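PDB 3TOU: glutathione s-transferase protein from Ralstonia solanacearum, which binds glutathione and probably catalyses its conjugation to electrophilic substrates, acting as a dimer. Local coordinates for residues W95-L109 / I126-M140. Numbering follows the deposited sequence.
With GSH (glutathione), chain E.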
ATOM      1  N   TRP A  95       7.829  -8.915  -1.823  1.00 10.87           N
ATOM      2  CA  TRP A  95       8.963  -8.191  -1.231  1.00 10.78           C
ATOM      3  C   TRP A  95       8.650  -6.708  -1.116  1.00  9.21           C
ATOM      4  O   TRP A  95       8.965  -6.074  -0.103  1.00 10.37           O
ATOM      5  CB  TRP A  95      10.221  -8.342  -2.083  1.00 12.24           C
ATOM      6  CG  TRP A  95      11.097  -9.522  -1.777  1.00 13.31           C
ATOM      7  CD1 TRP A  95      11.194 -10.685  -2.506  1.00 14.84           C
ATOM      8  CD2 TRP A  95      12.042  -9.642  -0.705  1.00 14.36           C
ATOM      9  NE1 TRP A  95      12.123 -11.527  -1.934  1.00 18.27           N
ATOM     10  CE2 TRP A  95      12.662 -10.912  -0.832  1.00 17.87           C
ATOM     11  CE3 TRP A  95      12.413  -8.813   0.361  1.00 13.25           C
ATOM     12  CZ2 TRP A  95      13.636 -11.367   0.069  1.00 15.69           C
ATOM     13  CZ3 TRP A  95      13.384  -9.260   1.257  1.00 14.48           C
ATOM     14  CH2 TRP A  95      13.989 -10.525   1.100  1.00 16.35           C
ATOM     15  N   GLU A  96       8.019  -6.155  -2.151  1.00 11.27           N
ATOM     16  CA  GLU A  96       7.660  -4.735  -2.104  1.00 10.82           C
ATOM     17  C   GLU A  96       6.651  -4.484  -0.981  1.00 10.33           C
ATOM     18  O   GLU A  96       6.750  -3.489  -0.271  1.00  9.46           O
ATOM     19  CB  GLU A  96       7.116  -4.243  -3.449  1.00  9.73           C
ATOM     20  CG  GLU A  96       6.737  -2.741  -3.422  1.00 11.52           C
ATOM     21  CD  GLU A  96       6.049  -2.261  -4.693  1.00 12.31           C
ATOM     22  OE1 GLU A  96       5.460  -3.093  -5.418  1.00 16.19           O
ATOM     23  OE2 GLU A  96       6.079  -1.038  -4.955  1.00 13.55           O
ATOM     24  N   ALA A  97       5.705  -5.402  -0.795  1.00  9.92           N
ATOM     25  CA  ALA A  97       4.720  -5.243   0.295  1.00 10.07           C
ATOM     26  C   ALA A  97       5.375  -5.348   1.667  1.00 12.40           C
ATOM     27  O   ALA A  97       4.985  -4.647   2.606  1.00  9.90           O
ATOM     28  CB  ALA A  97       3.562  -6.250   0.170  1.00 11.01           C
ATOM     29  N   LEU A  98       6.380  -6.211   1.777  1.00  9.42           N
ATOM     30  CA  LEU A  98       7.089  -6.368   3.051  1.00 10.03           C
ATOM     31  C   LEU A  98       7.840  -5.072   3.389  1.00  9.70           C
ATOM     32  O   LEU A  98       7.764  -4.577   4.520  1.00 10.88           O
ATOM     33  CB  LEU A  98       8.067  -7.547   2.968  1.00  9.15           C
ATOM     34  CG  LEU A  98       8.948  -7.815   4.196  1.00 10.82           C
ATOM     35  CD1 LEU A  98       8.100  -8.038   5.461  1.00 11.90           C
ATOM     36  CD2 LEU A  98       9.848  -9.029   3.905  1.00 12.34           C
ATOM     37  N   ALA A  99       8.565  -4.534   2.404  1.00  9.94           N
ATOM     38  CA  ALA A  99       9.269  -3.270   2.593  1.00 10.39           C
ATOM     39  C   ALA A  99       8.318  -2.104   2.851  1.00 10.99           C
ATOM     40  O   ALA A  99       8.570  -1.287   3.741  1.00 10.96           O
ATOM     41  CB  ALA A  99      10.139  -2.977   1.403  1.00 13.56           C
ATOM     42  N   ASP A 100       7.229  -2.039   2.084  1.00 11.38           N
ATOM     43  CA  ASP A 100       6.239  -0.974   2.262  1.00 11.62           C
ATOM     44  C   ASP A 100       5.596  -1.062   3.649  1.00 14.20           C
ATOM     45  O   ASP A 100       5.304  -0.031   4.263  1.00 12.69           O
ATOM     46  CB  ASP A 100       5.148  -1.057   1.196  1.00 10.87           C
ATOM     47  CG  ASP A 100       5.563  -0.455  -0.157  1.00 18.32           C
ATOM     48  OD1 ASP A 100       6.702   0.042  -0.344  1.00 15.54           O
ATOM     49  OD2 ASP A 100       4.688  -0.463  -1.045  1.00 18.15           O
ATOM     50  N   GLY A 101       5.392  -2.287   4.141  1.00 11.33           N
ATOM     51  CA  GLY A 101       4.829  -2.495   5.478  1.00  9.47           C
ATOM     52  C   GLY A 101       5.786  -2.065   6.578  1.00 12.73           C
ATOM     53  O   GLY A 101       5.361  -1.534   7.600  1.00 11.86           O
ATOM     54  N   LEU A 102       7.076  -2.301   6.379  1.00  9.34           N
ATOM     55  CA  LEU A 102       8.070  -1.787   7.340  1.00  8.85           C
ATOM     56  C   LEU A 102       7.952  -0.253   7.334  1.00 12.21           C
ATOM     57  O   LEU A 102       7.897   0.373   8.401  1.00 12.35           O
ATOM     58  CB  LEU A 102       9.484  -2.246   6.975  1.00  9.45           C
ATOM     59  CG  LEU A 102      10.621  -1.964   7.984  1.00 13.32           C
ATOM     60  CD1 LEU A 102      11.808  -2.868   7.675  1.00 12.45           C
ATOM     61  CD2 LEU A 102      11.088  -0.504   8.010  1.00 15.21           C
ATOM     62  N   LEU A 103       7.893   0.337   6.138  1.00 11.26           N
ATOM     63  CA  LEU A 103       7.684   1.784   6.015  1.00 10.52           C
ATOM     64  C   LEU A 103       6.402   2.248   6.681  1.00 11.84           C
ATOM     65  O   LEU A 103       6.427   3.268   7.373  1.00 12.10           O
ATOM     66  CB  LEU A 103       7.703   2.252   4.556  1.00  8.02           C
ATOM     67  CG  LEU A 103       9.023   2.130   3.815  1.00 11.75           C
ATOM     68  CD1 LEU A 103       8.812   2.677   2.400  1.00 15.26           C
ATOM     69  CD2 LEU A 103      10.115   2.904   4.584  1.00 15.03           C
ATOM     70  N   ASP A 104       5.302   1.517   6.494  1.00 10.49           N
ATOM     71  CA  ASP A 104       4.013   1.877   7.131  1.00  9.21           C
ATOM     72  C   ASP A 104       4.183   1.982   8.648  1.00 10.86           C
ATOM     73  O   ASP A 104       3.698   2.928   9.267  1.00 12.30           O
ATOM     74  CB  ASP A 104       2.901   0.849   6.815  1.00 10.68           C
ATOM     75  CG  ASP A 104       2.453   0.861   5.343  1.00 17.32           C
ATOM     76  OD1 ASP A 104       2.682   1.857   4.606  1.00 14.05           O
ATOM     77  OD2 ASP A 104       1.837  -0.144   4.926  1.00 15.96           O
ATOM     78  N   ALA A 105       4.879   1.017   9.236  1.00 11.97           N
ATOM     79  CA  ALA A 105       5.123   1.034  10.681  1.00 13.83           C
ATOM     80  C   ALA A 105       6.043   2.173  11.100  1.00 13.33           C
ATOM     81  O   ALA A 105       5.731   2.872  12.062  1.00 12.46           O
ATOM     82  CB  ALA A 105       5.672  -0.299  11.155  1.00 10.62           C
ATOM     83  N   ALA A 106       7.151   2.372  10.384  1.00 11.62           N
ATOM     84  CA  ALA A 106       8.079   3.461  10.737  1.00 12.37           C
ATOM     85  C   ALA A 106       7.438   4.841  10.565  1.00 14.98           C
ATOM     86  O   ALA A 106       7.624   5.738  11.403  1.00 13.59           O
ATOM     87  CB  ALA A 106       9.359   3.360   9.925  1.00 14.09           C
ATOM     88  N   VAL A 107       6.674   5.006   9.488  1.00 11.72           N
ATOM     89  CA  VAL A 107       5.939   6.252   9.244  1.00 15.98           C
ATOM     90  C   VAL A 107       4.847   6.472  10.293  1.00 14.85           C
ATOM     91  O   VAL A 107       4.651   7.612  10.742  1.00 14.36           O
ATOM     92  CB  VAL A 107       5.360   6.326   7.786  1.00 13.68           C
ATOM     93  CG1 VAL A 107       4.323   7.441   7.645  1.00 16.82           C
ATOM     94  CG2 VAL A 107       6.491   6.508   6.783  1.00 13.12           C
ATOM     95  N   ALA A 108       4.157   5.399  10.709  1.00 11.82           N
ATOM     96  CA  ALA A 108       3.196   5.503  11.834  1.00 11.90           C
ATOM     97  C   ALA A 108       3.870   6.079  13.095  1.00 14.04           C
ATOM     98  O   ALA A 108       3.268   6.879  13.824  1.00 14.78           O
ATOM     99  CB  ALA A 108       2.568   4.148  12.145  1.00 14.79           C
ATOM    100  N   LEU A 109       5.114   5.662  13.345  1.00 14.68           N
ATOM    101  CA  LEU A 109       5.908   6.212  14.469  1.00 14.20           C
ATOM    102  C   LEU A 109       6.213   7.692  14.292  1.00 15.86           C
ATOM    103  O   LEU A 109       6.152   8.453  15.263  1.00 18.63           O
ATOM    104  CB  LEU A 109       7.201   5.406  14.692  1.00 14.16           C
ATOM    105  CG  LEU A 109       6.997   3.987  15.228  1.00 15.09           C
ATOM    106  CD1 LEU A 109       8.267   3.155  15.050  1.00 19.26           C
ATOM    107  CD2 LEU A 109       6.568   3.988  16.687  1.00 16.05           C
ATOM    108  N   ILE A 126       3.082   2.558  19.981  1.00 16.84           N
ATOM    109  CA  ILE A 126       4.512   2.704  19.683  1.00 19.18           C
ATOM    110  C   ILE A 126       5.196   1.326  19.695  1.00 19.20           C
ATOM    111  O   ILE A 126       5.945   0.998  18.777  1.00 17.14           O
ATOM    112  CB  ILE A 126       5.196   3.711  20.656  1.00 20.28           C
ATOM    113  CG1 ILE A 126       4.724   5.141  20.362  1.00 22.83           C
ATOM    114  CG2 ILE A 126       6.710   3.680  20.533  1.00 18.82           C
ATOM    115  CD1 ILE A 126       4.979   6.119  21.520  1.00 21.78           C
ATOM    116  N   THR A 127       4.895   0.529  20.721  1.00 19.63           N
ATOM    117  CA  THR A 127       5.402  -0.834  20.870  1.00 17.89           C
ATOM    118  C   THR A 127       4.979  -1.719  19.693  1.00 17.78           C
ATOM    119  O   THR A 127       5.792  -2.477  19.152  1.00 18.97           O
ATOM    120  CB  THR A 127       4.925  -1.437  22.222  1.00 22.96           C
ATOM    121  OG1 THR A 127       5.409  -0.601  23.282  1.00 22.53           O
ATOM    122  CG2 THR A 127       5.437  -2.853  22.424  1.00 25.81           C
ATOM    123  N   ARG A 128       3.713  -1.594  19.307  1.00 17.67           N
ATOM    124  CA  ARG A 128       3.144  -2.379  18.215  1.00 16.36           C
ATOM    125  C   ARG A 128       3.880  -2.112  16.898  1.00 15.98           C
ATOM    126  O   ARG A 128       4.230  -3.062  16.174  1.00 15.04           O
ATOM    127  CB  ARG A 128       1.661  -2.075  18.072  1.00 15.74           C
ATOM    128  CG  ARG A 128       1.000  -2.797  16.934  1.00 16.55           C
ATOM    129  CD  ARG A 128      -0.462  -2.420  16.851  1.00 21.29           C
ATOM    130  NE  ARG A 128      -1.181  -3.524  16.249  1.00 31.41           N
ATOM    131  CZ  ARG A 128      -1.724  -4.535  16.924  1.00 23.67           C
ATOM    132  NH1 ARG A 128      -1.700  -4.571  18.250  1.00 29.67           N
ATOM    133  NH2 ARG A 128      -2.331  -5.489  16.255  1.00 24.80           N
ATOM    134  N   GLN A 129       4.123  -0.837  16.603  1.00 14.13           N
ATOM    135  CA  GLN A 129       4.827  -0.487  15.371  1.00 15.07           C
ATOM    136  C   GLN A 129       6.284  -0.966  15.396  1.00 15.27           C
ATOM    137  O   GLN A 129       6.785  -1.499  14.402  1.00 15.67           O
ATOM    138  CB  GLN A 129       4.706   1.006  15.055  1.00 15.97           C
ATOM    139  CG  GLN A 129       3.250   1.524  14.953  1.00 14.65           C
ATOM    140  CD  GLN A 129       2.321   0.643  14.125  1.00 17.34           C
ATOM    141  OE1 GLN A 129       1.188   0.355  14.534  1.00 23.83           O
ATOM    142  NE2 GLN A 129       2.784   0.222  12.958  1.00 11.61           N
ATOM    143  N   HIS A 130       6.955  -0.814  16.539  1.00 14.95           N
ATOM    144  CA  HIS A 130       8.329  -1.328  16.657  1.00 17.21           C
ATOM    145  C   HIS A 130       8.398  -2.843  16.515  1.00 15.54           C
ATOM    146  O   HIS A 130       9.378  -3.372  16.005  1.00 16.52           O
ATOM    147  CB  HIS A 130       8.994  -0.886  17.967  1.00 19.54           C
ATOM    148  CG  HIS A 130       9.641   0.460  17.875  1.00 20.75           C
ATOM    149  ND1 HIS A 130      10.817   0.668  17.188  1.00 24.11           N
ATOM    150  CD2 HIS A 130       9.261   1.670  18.347  1.00 21.18           C
ATOM    151  CE1 HIS A 130      11.143   1.947  17.253  1.00 23.60           C
ATOM    152  NE2 HIS A 130      10.221   2.576  17.954  1.00 22.27           N
ATOM    153  N   HIS A 131       7.352  -3.528  16.961  1.00 15.69           N
ATOM    154  CA  HIS A 131       7.287  -4.983  16.826  1.00 15.74           C
ATOM    155  C   HIS A 131       7.204  -5.358  15.344  1.00 17.27           C
ATOM    156  O   HIS A 131       7.887  -6.277  14.898  1.00 14.96           O
ATOM    157  CB  HIS A 131       6.115  -5.551  17.623  1.00 17.63           C
ATOM    158  CG  HIS A 131       6.056  -7.045  17.628  1.00 22.54           C
ATOM    159  ND1 HIS A 131       4.870  -7.741  17.535  1.00 25.52           N
ATOM    160  CD2 HIS A 131       7.037  -7.979  17.699  1.00 23.90           C
ATOM    161  CE1 HIS A 131       5.122  -9.040  17.557  1.00 20.53           C
ATOM    162  NE2 HIS A 131       6.427  -9.210  17.647  1.00 23.64           N
ATOM    163  N   LYS A 132       6.403  -4.612  14.584  1.00 13.75           N
ATOM    164  CA  LYS A 132       6.305  -4.813  13.136  1.00 14.50           C
ATOM    165  C   LYS A 132       7.630  -4.613  12.433  1.00 13.08           C
ATOM    166  O   LYS A 132       7.998  -5.396  11.563  1.00 12.67           O
ATOM    167  CB  LYS A 132       5.255  -3.882  12.521  1.00 11.45           C
ATOM    168  CG  LYS A 132       3.834  -4.226  12.912  1.00 16.59           C
ATOM    169  CD  LYS A 132       2.840  -3.355  12.146  1.00 17.13           C
ATOM    170  CE  LYS A 132       1.439  -3.430  12.772  1.00 18.68           C
ATOM    171  NZ  LYS A 132       0.973  -4.839  13.014  1.00 16.24           N
ATOM    172  N   ILE A 133       8.356  -3.562  12.807  1.00 10.61           N
ATOM    173  CA  ILE A 133       9.661  -3.295  12.195  1.00 13.00           C
ATOM    174  C   ILE A 133      10.639  -4.430  12.488  1.00 12.60           C
ATOM    175  O   ILE A 133      11.311  -4.925  11.577  1.00 11.53           O
ATOM    176  CB  ILE A 133      10.240  -1.952  12.670  1.00 12.31           C
ATOM    177  CG1 ILE A 133       9.372  -0.808  12.144  1.00 15.56           C
ATOM    178  CG2 ILE A 133      11.692  -1.762  12.196  1.00 13.21           C
ATOM    179  CD1 ILE A 133       9.663   0.521  12.817  1.00 14.86           C
ATOM    180  N   ASP A 134      10.690  -4.849  13.754  1.00 13.42           N
ATOM    181  CA  ASP A 134      11.566  -5.930  14.176  1.00 17.87           C
ATOM    182  C   ASP A 134      11.288  -7.209  13.384  1.00 16.04           C
ATOM    183  O   ASP A 134      12.211  -7.820  12.851  1.00 14.44           O
ATOM    184  CB  ASP A 134      11.412  -6.182  15.686  1.00 20.41           C
ATOM    185  CG  ASP A 134      12.510  -7.074  16.255  1.00 33.41           C
ATOM    186  OD1 ASP A 134      13.702  -6.831  15.973  1.00 40.45           O
ATOM    187  OD2 ASP A 134      12.180  -8.009  17.008  1.00 41.20           O
ATOM    188  N   GLU A 135      10.012  -7.571  13.270  1.00 13.44           N
ATOM    189  CA  GLU A 135       9.617  -8.790  12.555  1.00 13.70           C
ATOM    190  C   GLU A 135       9.787  -8.671  11.041  1.00 14.78           C
ATOM    191  O   GLU A 135      10.147  -9.656  10.385  1.00 14.35           O
ATOM    192  CB  GLU A 135       8.174  -9.195  12.894  1.00 15.32           C
ATOM    193  CG  GLU A 135       7.993  -9.714  14.334  1.00 16.01           C
ATOM    194  CD  GLU A 135       8.771 -11.002  14.586  1.00 24.14           C
ATOM    195  OE1 GLU A 135       8.662 -11.937  13.765  1.00 24.94           O
ATOM    196  OE2 GLU A 135       9.496 -11.076  15.599  1.00 28.70           O
ATOM    197  N   ALA A 136       9.523  -7.483  10.485  1.00 13.47           N
ATOM    198  CA  ALA A 136       9.774  -7.267   9.051  1.00 14.01           C
ATOM    199  C   ALA A 136      11.256  -7.423   8.727  1.00 13.03           C
ATOM    200  O   ALA A 136      11.598  -8.055   7.732  1.00 14.88           O
ATOM    201  CB  ALA A 136       9.248  -5.889   8.578  1.00 10.88           C
ATOM    202  N   LEU A 137      12.126  -6.881   9.590  1.00 12.58           N
ATOM    203  CA  LEU A 137      13.583  -7.003   9.393  1.00 12.56           C
ATOM    204  C   LEU A 137      14.039  -8.455   9.440  1.00 12.98           C
ATOM    205  O   LEU A 137      14.843  -8.889   8.595  1.00 14.76           O
ATOM    206  CB  LEU A 137      14.346  -6.171  10.421  1.00 12.65           C
ATOM    207  CG  LEU A 137      14.300  -4.655  10.233  1.00 13.35           C
ATOM    208  CD1 LEU A 137      14.760  -3.975  11.533  1.00 14.86           C
ATOM    209  CD2 LEU A 137      15.121  -4.190   9.008  1.00 11.46           C
ATOM    210  N   LYS A 138      13.507  -9.215  10.394  1.00 14.44           N
ATOM    211  CA  LYS A 138      13.803 -10.648  10.475  1.00 17.55           C
ATOM    212  C   LYS A 138      13.427 -11.377   9.188  1.00 19.54           C
ATOM    213  O   LYS A 138      14.223 -12.163   8.674  1.00 15.53           O
ATOM    214  CB  LYS A 138      13.111 -11.296  11.681  1.00 17.16           C
ATOM    215  CG  LYS A 138      13.668 -10.815  13.008  1.00 19.01           C
ATOM    216  CD  LYS A 138      13.003 -11.522  14.178  1.00 25.03           C
ATOM    217  CE  LYS A 138      13.570 -11.019  15.484  1.00 38.49           C
ATOM    218  NZ  LYS A 138      12.828 -11.586  16.639  1.00 47.02           N
ATOM    219  N   ALA A 139      12.236 -11.083   8.651  1.00 13.05           N
ATOM    220  CA  ALA A 139      11.773 -11.700   7.402  1.00 13.88           C
ATOM    221  C   ALA A 139      12.603 -11.306   6.200  1.00 15.02           C
ATOM    222  O   ALA A 139      12.851 -12.142   5.335  1.00 15.98           O
ATOM    223  CB  ALA A 139      10.311 -11.373   7.135  1.00 15.28           C
ATOM    224  N   MET A 140      12.989 -10.026   6.119  1.00 12.07           N
ATOM    225  CA  MET A 140      13.887  -9.581   5.054  1.00 14.10           C
ATOM    226  C   MET A 140      15.214 -10.340   5.117  1.00 15.30           C
ATOM    227  O   MET A 140      15.715 -10.793   4.087  1.00 16.11           O
ATOM    228  CB  MET A 140      14.186  -8.096   5.178  1.00 10.58           C
ATOM    229  CG  MET A 140      12.976  -7.200   4.891  1.00 12.39           C
ATOM    230  SD  MET A 140      13.410  -5.473   5.156  1.00 16.32           S
ATOM    231  CE  MET A 140      11.934  -4.710   4.464  1.00 15.81           C
TER
HETATM  232  N1  GSH E 227      -1.963  -3.066   3.347  1.00 16.42           N
HETATM  233  CA1 GSH E 227      -2.708  -4.151   3.999  1.00 16.07           C
HETATM  234  C1  GSH E 227      -3.555  -4.874   2.975  1.00 18.58           C
HETATM  235  O11 GSH E 227      -3.947  -4.278   1.945  1.00 16.21           O
HETATM  236  O12 GSH E 227      -3.863  -6.090   3.104  1.00 13.96           O
HETATM  237  CB1 GSH E 227      -3.556  -3.593   5.153  1.00 15.54           C
HETATM  238  CG1 GSH E 227      -4.105  -4.764   5.972  1.00 16.13           C
HETATM  239  CD1 GSH E 227      -4.566  -4.322   7.348  1.00 16.82           C
HETATM  240  OE1 GSH E 227      -4.047  -3.149   7.881  1.00 19.69           O
HETATM  241  N2  GSH E 227      -5.460  -5.081   7.993  1.00 16.04           N
HETATM  242  CA2 GSH E 227      -5.875  -4.807   9.369  1.00 16.68           C
HETATM  243  C2  GSH E 227      -4.828  -5.276  10.317  1.00 17.76           C
HETATM  244  O2  GSH E 227      -4.428  -6.594  10.149  1.00 16.79           O
HETATM  245  CB2 GSH E 227      -7.131  -5.605   9.720  1.00 19.17           C
HETATM  246  SG2 GSH E 227      -8.532  -4.896   8.836  1.00 22.88           S
HETATM  247  N3  GSH E 227      -4.353  -4.455  11.267  1.00 16.79           N
HETATM  248  CA3 GSH E 227      -3.563  -5.006  12.357  1.00 18.85           C
HETATM  249  C3  GSH E 227      -2.337  -4.203  12.690  1.00 21.95           C
HETATM  250  O31 GSH E 227      -2.003  -3.247  11.979  1.00 19.56           O
HETATM  251  O32 GSH E 227      -1.659  -4.489  13.694  1.00 23.09           O
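Met140 and Leu102 interlock knobs-into-holes where helices 86-114 and 123-144 pack antiparallel in the all-helical C-terminal domain of the glutathione transferase fold; the local axes lie 8.5 Å apart at -153°. Met140 is stretched out past its CG, which carries its CE past Leu98 to 3.6 Å from Ala99 CA. Leu102 meets that chain at about a right angle, and its CD1 also lies 3.8 Å from Leu137 CD2. Small residues, Ala105 and Ala136, keep the middle close, with Ile133 lodged among Leu102, Ala105, Ala106 and Leu109. Farther along, CD1 of Leu109 meets Ile133 CD1 tip to tip (3.7 Å) and sits over one face of the His130 imidazole, a CH-pi contact 18° off the ring normal. Gln129 bends at chi2 (-46°), bringing its amide NE2 within 3.4 Å of Ala105 CB. Arg128 and Lys132 face the second subunit, whose Lys50 and Ser65 also bind the glutathione they reach. Lys132 touches Ala105 through CB, and its chain then continues, bent only at the last torsion, to the ligand carboxylate. There a single oxygen accepts hydrogen bonds from Arg128 NE, Arg128 NH2 and Lys132 NZ; Lys132 NZ lies 2.7 Å from GSH O32.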